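Local coordinates for protein beta sliding clamp (PDB 6AMS) that probably confers DNA tethering and processivity on DNA polymerases and other proteins as a ring-shaped head-to-tail homodimer around DNA, at residues Leu30-Leu35 with Thr69-Lys74; Thr45-Glu50 with Asn114-Val119; His192-Pro197 with Ser235-Gly240. One frame throughout, in Å; residues are numbered along the deposited sequence.

Interaction 1. Residues Leu30-Leu35 with Thr69-Lys74; sequences LSNVLL and TVPARK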
loop_
_atom_site.group_PDB
_atom_site.type_symbol
_atom_site.label_atom_id
_atom_site.label_comp_id
_atom_site.label_asym_id
_atom_site.label_seq_id
_atom_site.Cartn_x
_atom_site.Cartn_y
_atom_site.Cartn_z
ATOM N N LEU A 30 16.996 -18.756 7.870
ATOM C CA LEU A 30 16.992 -17.579 7.009
ATOM C C LEU A 30 16.105 -16.470 7.495
ATOM O O LEU A 30 16.270 -15.349 7.142
ATOM C CB LEU A 30 16.638 -17.956 5.602
ATOM C CG LEU A 30 17.543 -18.987 4.955
ATOM C CD1 LEU A 30 17.235 -19.077 3.484
ATOM C CD2 LEU A 30 19.006 -18.665 5.174
ATOM N N SER A 31 15.141 -16.800 8.319
ATOM C CA SER A 31 14.316 -15.763 8.941
ATOM C C SER A 31 14.874 -15.332 10.314
ATOM O O SER A 31 14.310 -14.453 10.921
ATOM C CB SER A 31 12.846 -16.196 8.981
ATOM O OG SER A 31 12.728 -17.381 9.707
ATOM N N ASN A 32 15.989 -15.916 10.751
ATOM C CA ASN A 32 16.718 -15.428 11.929
ATOM C C ASN A 32 17.825 -14.450 11.603
ATOM O O ASN A 32 18.357 -14.442 10.518
ATOM C CB ASN A 32 17.304 -16.582 12.740
ATOM C CG ASN A 32 16.236 -17.398 13.449
ATOM O OD1 ASN A 32 15.034 -17.229 13.215
ATOM N ND2 ASN A 32 16.681 -18.281 14.340
ATOM N N VAL A 33 18.114 -13.586 12.561
ATOM C CA VAL A 33 19.259 -12.687 12.505
ATOM C C VAL A 33 20.337 -13.321 13.383
ATOM O O VAL A 33 20.040 -13.858 14.462
ATOM C CB VAL A 33 18.949 -11.246 12.985
ATOM C CG1 VAL A 33 18.312 -11.181 14.373
ATOM C CG2 VAL A 33 20.194 -10.364 12.899
ATOM N N LEU A 34 21.580 -13.292 12.886
ATOM C CA LEU A 34 22.748 -13.793 13.606
ATOM C C LEU A 34 23.303 -12.646 14.427
ATOM O O LEU A 34 23.604 -11.575 13.873
ATOM C CB LEU A 34 23.816 -14.314 12.650
ATOM C CG LEU A 34 25.185 -14.537 13.258
ATOM C CD1 LEU A 34 25.083 -15.727 14.190
ATOM C CD2 LEU A 34 26.283 -14.742 12.216
ATOM N N LEU A 35 23.404 -12.862 15.735
ATOM C CA LEU A 35 23.926 -11.883 16.680
ATOM C C LEU A 35 25.234 -12.427 17.226
ATOM O O LEU A 35 25.284 -13.544 17.679
ATOM C CB LEU A 35 22.944 -11.660 17.830
ATOM C CG LEU A 35 21.517 -11.215 17.515
ATOM C CD1 LEU A 35 20.721 -11.066 18.799
ATOM C CD2 LEU A 35 21.515 -9.911 16.740
ATOM N N THR A 69 21.351 -17.132 16.920
ATOM C CA THR A 69 20.375 -16.619 15.962
ATOM C C THR A 69 18.959 -16.628 16.575
ATOM O O THR A 69 18.583 -17.508 17.380
ATOM C CB THR A 69 20.399 -17.380 14.629
ATOM O OG1 THR A 69 19.659 -18.591 14.740
ATOM C CG2 THR A 69 21.811 -17.715 14.222
ATOM N N VAL A 70 18.210 -15.584 16.247
ATOM C CA VAL A 70 16.854 -15.396 16.729
ATOM C C VAL A 70 16.006 -14.855 15.594
ATOM O O VAL A 70 16.527 -14.232 14.682
ATOM C CB VAL A 70 16.794 -14.389 17.893
ATOM C CG1 VAL A 70 17.489 -14.933 19.125
ATOM C CG2 VAL A 70 17.399 -13.062 17.482
ATOM N N PRO A 71 14.688 -15.089 15.648
ATOM C CA PRO A 71 13.796 -14.589 14.576
ATOM C C PRO A 71 13.878 -13.075 14.423
ATOM O O PRO A 71 13.694 -12.330 15.378
ATOM C CB PRO A 71 12.393 -15.066 15.008
ATOM C CG PRO A 71 12.516 -15.459 16.443
ATOM C CD PRO A 71 13.946 -15.852 16.670
ATOM N N ALA A 72 14.166 -12.647 13.212
ATOM C CA ALA A 72 14.546 -11.265 12.909
ATOM C C ALA A 72 13.375 -10.334 13.026
ATOM O O ALA A 72 13.440 -9.359 13.777
ATOM C CB ALA A 72 15.140 -11.180 11.514
ATOM N N ARG A 73 12.320 -10.630 12.277
ATOM C CA ARG A 73 11.061 -9.876 12.320
ATOM C C ARG A 73 10.603 -9.734 13.804
ATOM O O ARG A 73 10.359 -8.628 14.258
ATOM C CB ARG A 73 9.967 -10.614 11.520
ATOM C CG ARG A 73 10.062 -10.565 10.049
ATOM C CD ARG A 73 9.524 -9.230 9.555
ATOM N NE ARG A 73 10.389 -8.760 8.485
ATOM C CZ ARG A 73 10.325 -7.550 7.894
ATOM N NH1 ARG A 73 9.419 -6.631 8.284
ATOM N NH2 ARG A 73 11.196 -7.274 6.918
ATOM N N LYS A 74 10.544 -10.832 14.569
ATOM C CA LYS A 74 10.056 -10.751 15.941
ATOM C C LYS A 74 10.944 -9.892 16.839
ATOM O O LYS A 74 10.415 -9.124 17.635
ATOM C CB LYS A 74 9.860 -12.133 16.567
ATOM C CG LYS A 74 8.533 -12.787 16.236
ATOM C CD LYS A 74 8.535 -14.236 16.681
ATOM C CE LYS A 74 7.391 -15.027 16.078
ATOM N NZ LYS A 74 7.552 -16.464 16.463
#
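Val-33 and Val-70 face each other as an antiparallel hydrogen-bonded pair: Val-33 N gives to Val-70 O at 2.7 Å, and Val-70 N returns a bond to Val-33 O at 3.1 Å. Their side chains lie side by side, pointing the same way, with Val-33 CG1 3.7 Å from Val-70 CG2; beta-branched residues suit such extended, buried positions. Leu-35 CD1 reaches the same Val-70 methyl at about a right angle. Asn-32 ND2 meets Thr-69 OG1 at 3.0 Å in an almost straight bond (178°), with the hydroxyl oxygen in the amide plane. Asn-32 CG, anti to the carbonyl carbon (chi1 -70°), lays the amide by the Val-70 carbonyl, with ND2 at Thr-69. The buried Thr-69 hydroxyl has a second partner in Leu-111 O. Where the strand ends, Pro-71 takes the N-cap position and the small Ala-72 lets the first turn of helix 72-81 come close, its N bonded to Ser-31 O at 2.9 Å. Pro-71 also packs on Glu-301 of the second subunit, to which Lys-74 is salt-bridged. Strand 66-71 is outermost of its sheet within the chain, paired with strand 32-38, whose far side is taken by strand 41-47.

Interaction 2. Residues Thr45-Glu50 with Asn114-Val119; sequences TGTDLE and NDFPTV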
loop_
_atom_site.group_PDB
_atom_site.type_symbol
_atom_site.label_atom_id
_atom_site.label_comp_id
_atom_site.label_asym_id
_atom_site.label_seq_id
_atom_site.Cartn_x
_atom_site.Cartn_y
_atom_site.Cartn_z
ATOM N N THR A 45 23.635 -10.005 11.511
ATOM C CA THR A 45 23.683 -10.526 10.153
ATOM C C THR A 45 22.387 -11.156 9.656
ATOM O O THR A 45 21.759 -11.939 10.354
ATOM C CB THR A 45 24.808 -11.572 10.036
ATOM O OG1 THR A 45 26.034 -11.003 10.500
ATOM C CG2 THR A 45 24.984 -12.033 8.604
ATOM N N GLY A 46 21.989 -10.794 8.442
ATOM C CA GLY A 46 20.801 -11.341 7.821
ATOM C C GLY A 46 21.132 -11.805 6.419
ATOM O O GLY A 46 21.950 -11.195 5.745
ATOM N N THR A 47 20.535 -12.907 5.986
ATOM C CA THR A 47 20.791 -13.401 4.645
ATOM C C THR A 47 19.628 -14.170 4.036
ATOM O O THR A 47 18.821 -14.753 4.745
ATOM C CB THR A 47 22.025 -14.312 4.619
ATOM O OG1 THR A 47 22.381 -14.590 3.263
ATOM C CG2 THR A 47 21.737 -15.609 5.338
ATOM N N ASP A 48 19.546 -14.136 2.710
ATOM C CA ASP A 48 18.540 -14.878 1.956
ATOM C C ASP A 48 19.201 -15.892 1.019
ATOM O O ASP A 48 18.568 -16.342 0.061
ATOM C CB ASP A 48 17.632 -13.935 1.170
ATOM C CG ASP A 48 18.355 -13.217 0.059
ATOM O OD1 ASP A 48 19.576 -13.392 -0.076
ATOM O OD2 ASP A 48 17.695 -12.471 -0.683
ATOM N N LEU A 49 20.495 -16.126 1.269
ATOM C CA LEU A 49 21.439 -17.029 0.573
ATOM C C LEU A 49 22.030 -16.446 -0.714
ATOM O O LEU A 49 22.876 -17.063 -1.344
ATOM C CB LEU A 49 20.929 -18.469 0.355
ATOM C CG LEU A 49 20.355 -19.234 1.542
ATOM C CD1 LEU A 49 19.393 -20.304 1.064
ATOM C CD2 LEU A 49 21.465 -19.839 2.381
ATOM N N GLU A 50 21.584 -15.256 -1.090
ATOM C CA GLU A 50 22.097 -14.583 -2.267
ATOM C C GLU A 50 22.809 -13.327 -1.812
ATOM O O GLU A 50 23.841 -12.938 -2.343
ATOM C CB GLU A 50 20.948 -14.209 -3.207
ATOM C CG GLU A 50 21.363 -13.353 -4.397
ATOM C CD GLU A 50 20.187 -12.783 -5.175
ATOM O OE1 GLU A 50 19.322 -13.562 -5.623
ATOM O OE2 GLU A 50 20.137 -11.548 -5.354
ATOM N N ASN A 114 26.016 -21.934 14.445
ATOM C CA ASN A 114 26.585 -22.813 13.427
ATOM C C ASN A 114 25.615 -23.114 12.278
ATOM O O ASN A 114 26.044 -23.326 11.152
ATOM C CB ASN A 114 27.139 -24.093 14.053
ATOM C CG ASN A 114 28.487 -23.875 14.722
ATOM O OD1 ASN A 114 29.161 -22.870 14.479
ATOM N ND2 ASN A 114 28.888 -24.818 15.571
ATOM N N ASP A 115 24.320 -23.175 12.571
ATOM C CA ASP A 115 23.296 -23.385 11.560
ATOM C C ASP A 115 23.281 -22.249 10.523
ATOM O O ASP A 115 23.018 -22.489 9.351
ATOM C CB ASP A 115 21.925 -23.516 12.213
ATOM C CG ASP A 115 21.759 -24.817 12.954
ATOM O OD1 ASP A 115 22.475 -25.780 12.635
ATOM O OD2 ASP A 115 20.905 -24.879 13.851
ATOM N N PHE A 116 23.515 -21.014 10.968
ATOM C CA PHE A 116 23.537 -19.845 10.087
ATOM C C PHE A 116 24.552 -19.979 8.948
ATOM O O PHE A 116 25.721 -20.261 9.186
ATOM C CB PHE A 116 23.827 -18.582 10.897
ATOM C CG PHE A 116 23.325 -17.317 10.258
ATOM C CD1 PHE A 116 21.992 -16.962 10.347
ATOM C CD2 PHE A 116 24.186 -16.476 9.582
ATOM C CE1 PHE A 116 21.528 -15.800 9.768
ATOM C CE2 PHE A 116 23.726 -15.314 9.000
ATOM C CZ PHE A 116 22.396 -14.975 9.092
ATOM N N PRO A 117 24.100 -19.763 7.702
ATOM C CA PRO A 117 24.949 -19.878 6.508
ATOM C C PRO A 117 26.058 -18.828 6.443
ATOM O O PRO A 117 25.857 -17.695 6.859
ATOM C CB PRO A 117 23.961 -19.707 5.350
ATOM C CG PRO A 117 22.747 -19.092 5.945
ATOM C CD PRO A 117 22.689 -19.545 7.365
ATOM N N THR A 118 27.213 -19.225 5.922
ATOM C CA THR A 118 28.358 -18.334 5.805
ATOM C C THR A 118 28.712 -18.012 4.352
ATOM O O THR A 118 28.266 -18.691 3.434
ATOM C CB THR A 118 29.582 -18.930 6.515
ATOM O OG1 THR A 118 29.734 -20.302 6.136
ATOM C CG2 THR A 118 29.397 -18.859 8.014
ATOM N N VAL A 119 29.535 -16.983 4.161
ATOM C CA VAL A 119 29.957 -16.533 2.831
ATOM C C VAL A 119 31.488 -16.609 2.717
ATOM O O VAL A 119 32.194 -16.405 3.700
ATOM C CB VAL A 119 29.395 -15.119 2.531
ATOM C CG1 VAL A 119 29.631 -14.694 1.091
ATOM C CG2 VAL A 119 27.901 -15.110 2.777
#
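Phe-116 packs on Thr-45 and Thr-47, and Pro-117 on Thr-47 and Leu-49, without a hydrogen bond between residues 45-50 and 114-119. The phenyl ring supplies the larger part. Phe-116 CE2 lies 3.5 Å from Thr-45 CG2. Gly-46 CA sits at the ring edge, near its plane, and Thr-47 CG2 is 3.9 Å from Phe-116 CZ. One contact of the ring is with a polar atom: Thr-45 O approaches obliquely, 3.3 Å from Phe-116 CZ. Phe-116 CG stands anti to the backbone N (chi1 -156°), which carries the flat ring from the loop to the strand, where a long aromatic side chain can touch three successive residues.

The second group of contacts belongs to Pro-117, a compact ring that needs no hydrogen-bond partner for its own N. Pro-117 CG is 3.7 Å from Thr-47 CG2 and 3.9 Å from Leu-49 CD2, the leucine crossing it at about a right angle.

Polar bonds within residues 45-50 shape the surface being touched. Threonine serves two purposes at position 47: its methyl meets the loop, whereas Thr-47 OG1 accepts from Leu-49 N at 3.1 Å in an ST turn and is also bonded to Val-51 O. Asp-48 adds an Asx turn, with Asp-48 OD1 accepting from Glu-50 N at 2.9 Å from above the carboxylate plane.

The loop that follows strand 104-109 is in this way laid against the end of strand 41-47, just before the chain turns into strand 51-58. Leu-30 packs beside Thr-47, Leu-49 and Pro-117, and Leu-34 of strand 32-38 touches both Thr-45 and Phe-116.

Interaction 3. Residues His192-Pro197 with Ser235-Gly240; sequences HQVIVP and SKLVDG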
loop_
_atom_site.group_PDB
_atom_site.type_symbol
_atom_site.label_atom_id
_atom_site.label_comp_id
_atom_site.label_asym_id
_atom_site.label_seq_id
_atom_site.Cartn_x
_atom_site.Cartn_y
_atom_site.Cartn_z
ATOM N N HIS A 192 36.706 -5.263 -16.069
ATOM C CA HIS A 192 36.131 -6.047 -15.039
ATOM C C HIS A 192 34.634 -5.921 -15.190
ATOM O O HIS A 192 34.116 -4.814 -15.248
ATOM C CB HIS A 192 36.559 -5.527 -13.684
ATOM C CG HIS A 192 37.844 -6.090 -13.194
ATOM N ND1 HIS A 192 38.979 -5.334 -13.067
ATOM C CD2 HIS A 192 38.177 -7.335 -12.800
ATOM C CE1 HIS A 192 39.962 -6.093 -12.646
ATOM N NE2 HIS A 192 39.500 -7.309 -12.462
ATOM N N GLN A 193 33.961 -7.057 -15.274
ATOM C CA GLN A 193 32.535 -7.101 -15.377
ATOM C C GLN A 193 31.943 -8.018 -14.350
ATOM O O GLN A 193 32.484 -9.053 -14.088
ATOM C CB GLN A 193 32.104 -7.572 -16.735
ATOM C CG GLN A 193 32.472 -6.658 -17.887
ATOM C CD GLN A 193 31.787 -7.023 -19.175
ATOM O OE1 GLN A 193 31.541 -8.165 -19.453
ATOM N NE2 GLN A 193 31.482 -6.047 -19.955
ATOM N N VAL A 194 30.879 -7.576 -13.700
ATOM C CA VAL A 194 30.104 -8.440 -12.794
ATOM C C VAL A 194 28.617 -8.272 -13.061
ATOM O O VAL A 194 28.176 -7.211 -13.474
ATOM C CB VAL A 194 30.386 -8.179 -11.287
ATOM C CG1 VAL A 194 31.853 -8.426 -10.973
ATOM C CG2 VAL A 194 29.962 -6.769 -10.849
ATOM N N ILE A 195 27.854 -9.332 -12.816
ATOM C CA ILE A 195 26.419 -9.320 -12.965
ATOM C C ILE A 195 25.841 -9.533 -11.571
ATOM O O ILE A 195 25.984 -10.619 -11.009
ATOM C CB ILE A 195 25.945 -10.442 -13.910
ATOM C CG1 ILE A 195 26.673 -10.332 -15.250
ATOM C CG2 ILE A 195 24.431 -10.333 -14.092
ATOM C CD1 ILE A 195 26.613 -11.588 -16.089
ATOM N N VAL A 196 25.277 -8.477 -11.013
ATOM C CA VAL A 196 24.703 -8.535 -9.696
ATOM C C VAL A 196 23.242 -8.870 -9.848
ATOM O O VAL A 196 22.527 -8.178 -10.555
ATOM C CB VAL A 196 24.812 -7.173 -8.991
ATOM C CG1 VAL A 196 24.234 -7.251 -7.588
ATOM C CG2 VAL A 196 26.251 -6.701 -8.961
ATOM N N PRO A 197 22.778 -9.973 -9.257
ATOM C CA PRO A 197 21.368 -10.334 -9.339
ATOM C C PRO A 197 20.410 -9.226 -8.937
ATOM O O PRO A 197 20.639 -8.461 -8.009
ATOM C CB PRO A 197 21.260 -11.508 -8.369
ATOM C CG PRO A 197 22.651 -12.033 -8.226
ATOM C CD PRO A 197 23.581 -11.167 -9.023
ATOM N N SER A 235 26.890 -9.793 -2.032
ATOM C CA SER A 235 25.946 -10.449 -2.930
ATOM C C SER A 235 26.708 -11.464 -3.727
ATOM O O SER A 235 27.816 -11.198 -4.144
ATOM C CB SER A 235 25.276 -9.426 -3.856
ATOM O OG SER A 235 24.419 -10.085 -4.749
ATOM N N LYS A 236 26.056 -12.559 -4.046
ATOM C CA LYS A 236 26.552 -13.519 -5.011
ATOM C C LYS A 236 26.284 -12.902 -6.394
ATOM O O LYS A 236 25.413 -12.109 -6.576
ATOM C CB LYS A 236 25.801 -14.840 -4.946
ATOM C CG LYS A 236 26.349 -15.851 -3.981
ATOM C CD LYS A 236 25.484 -17.080 -4.000
ATOM C CE LYS A 236 26.244 -18.319 -3.558
ATOM N NZ LYS A 236 25.710 -19.589 -4.127
ATOM N N LEU A 237 27.053 -13.301 -7.369
ATOM C CA LEU A 237 26.966 -12.818 -8.728
ATOM C C LEU A 237 26.344 -13.884 -9.593
ATOM O O LEU A 237 26.334 -15.068 -9.233
ATOM C CB LEU A 237 28.357 -12.522 -9.270
ATOM C CG LEU A 237 29.193 -11.513 -8.511
ATOM C CD1 LEU A 237 30.524 -11.389 -9.195
ATOM C CD2 LEU A 237 28.506 -10.181 -8.454
ATOM N N VAL A 238 25.853 -13.429 -10.737
ATOM C CA VAL A 238 25.248 -14.278 -11.731
ATOM C C VAL A 238 26.383 -14.873 -12.540
ATOM O O VAL A 238 27.231 -14.169 -13.082
ATOM C CB VAL A 238 24.297 -13.491 -12.649
ATOM C CG1 VAL A 238 23.663 -14.414 -13.677
ATOM C CG2 VAL A 238 23.231 -12.791 -11.824
ATOM N N ASP A 239 26.389 -16.192 -12.578
ATOM C CA ASP A 239 27.364 -16.981 -13.261
ATOM C C ASP A 239 26.905 -17.028 -14.668
ATOM O O ASP A 239 25.810 -17.401 -14.936
ATOM C CB ASP A 239 27.298 -18.367 -12.697
ATOM C CG ASP A 239 28.621 -18.941 -12.423
ATOM O OD1 ASP A 239 29.616 -18.440 -12.928
ATOM O OD2 ASP A 239 28.658 -19.937 -11.709
ATOM N N GLY A 240 27.769 -16.699 -15.579
ATOM C CA GLY A 240 27.397 -16.640 -16.952
ATOM C C GLY A 240 27.955 -15.386 -17.559
ATOM O O GLY A 240 28.477 -14.532 -16.881
#
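Ile-195 and Val-238 cross obliquely, methyl against branch point: Ile-195 CG2 is 3.5 Å from Val-238 CB and nearly as close to Val-238 CG2. In the isoleucine CG1 lies anti to the carbonyl carbon (chi1 -55°), which leaves CG2 anti to the backbone N and against the valine. Beta branching thus gives Ile-195 two arms, the short one for Val-238 and a longer one whose CD1 meets Gly-240 O at 3.6 Å.

Val-238 CG2 sits between Ile-195 CG2 and the ring of Pro-197. Valine and proline slide past each other in opposite directions, with Val-238 CG2 3.3 Å from Pro-197 CD, a tight contact. The same proline edge also rests on Lys-236 O, 3.2 Å from Pro-197 CD. Proline's fixed phi fits the extended residue just before helix 198-207, where it holds the N-cap position.

Leu-237 turns to a different set of neighbours. Its chain crosses Val-194 obliquely, with Leu-237 CD1 3.7 Å from Val-194 CG1, and Leu-237 CD2 lies 4.2 Å from Val-196 CG2. Leucine's forked end can thus touch two strand residues that flank Ile-195.

Between these side-chain groups runs the one hydrogen bond across the contact, from Val-238 N to Ile-195 O at 2.8 Å and nearly straight (172°), although the donor is tilted 19° from the carbonyl plane. Nearby, Ser-235 OG gives to Lys-236 O, tying down the point where the chain leaves its strand. Gly-240 has positive phi, backbone geometry that suits a residue without a side chain.

The segment after strand 231-236 runs across strand 192-197, outermost, within this chain, of another sheet, whose partner is strand 157-163. Ile-224 of strand 223-227 packs against Val-196 and Leu-237, and Tyr-153 against Val-238.

Interactions 1 and 2 both belong to the N-terminal domain, with centres 10 Å apart, and their segments alternate along the chain; neighbouring strands 32-38 and 41-47 join them directly, through a probable hydrogen bond from Thr-45 N to Leu-34 O. Interaction 3 comes later, in the central domain, its centre 19 Å from that of interaction 2 and 27 Å from that of interaction 1. One eight-stranded sheet reaches all three: strands 51-58 and 231-236 pair where the two domains meet, and Glu-50 O lies 2.8 Å from Lys-236 N, a probable hydrogen bond. Interaction 3 also brings in strand 192-197 of the next sheet. A sheet continuous across two domains is consistent with a ring built of joined domains.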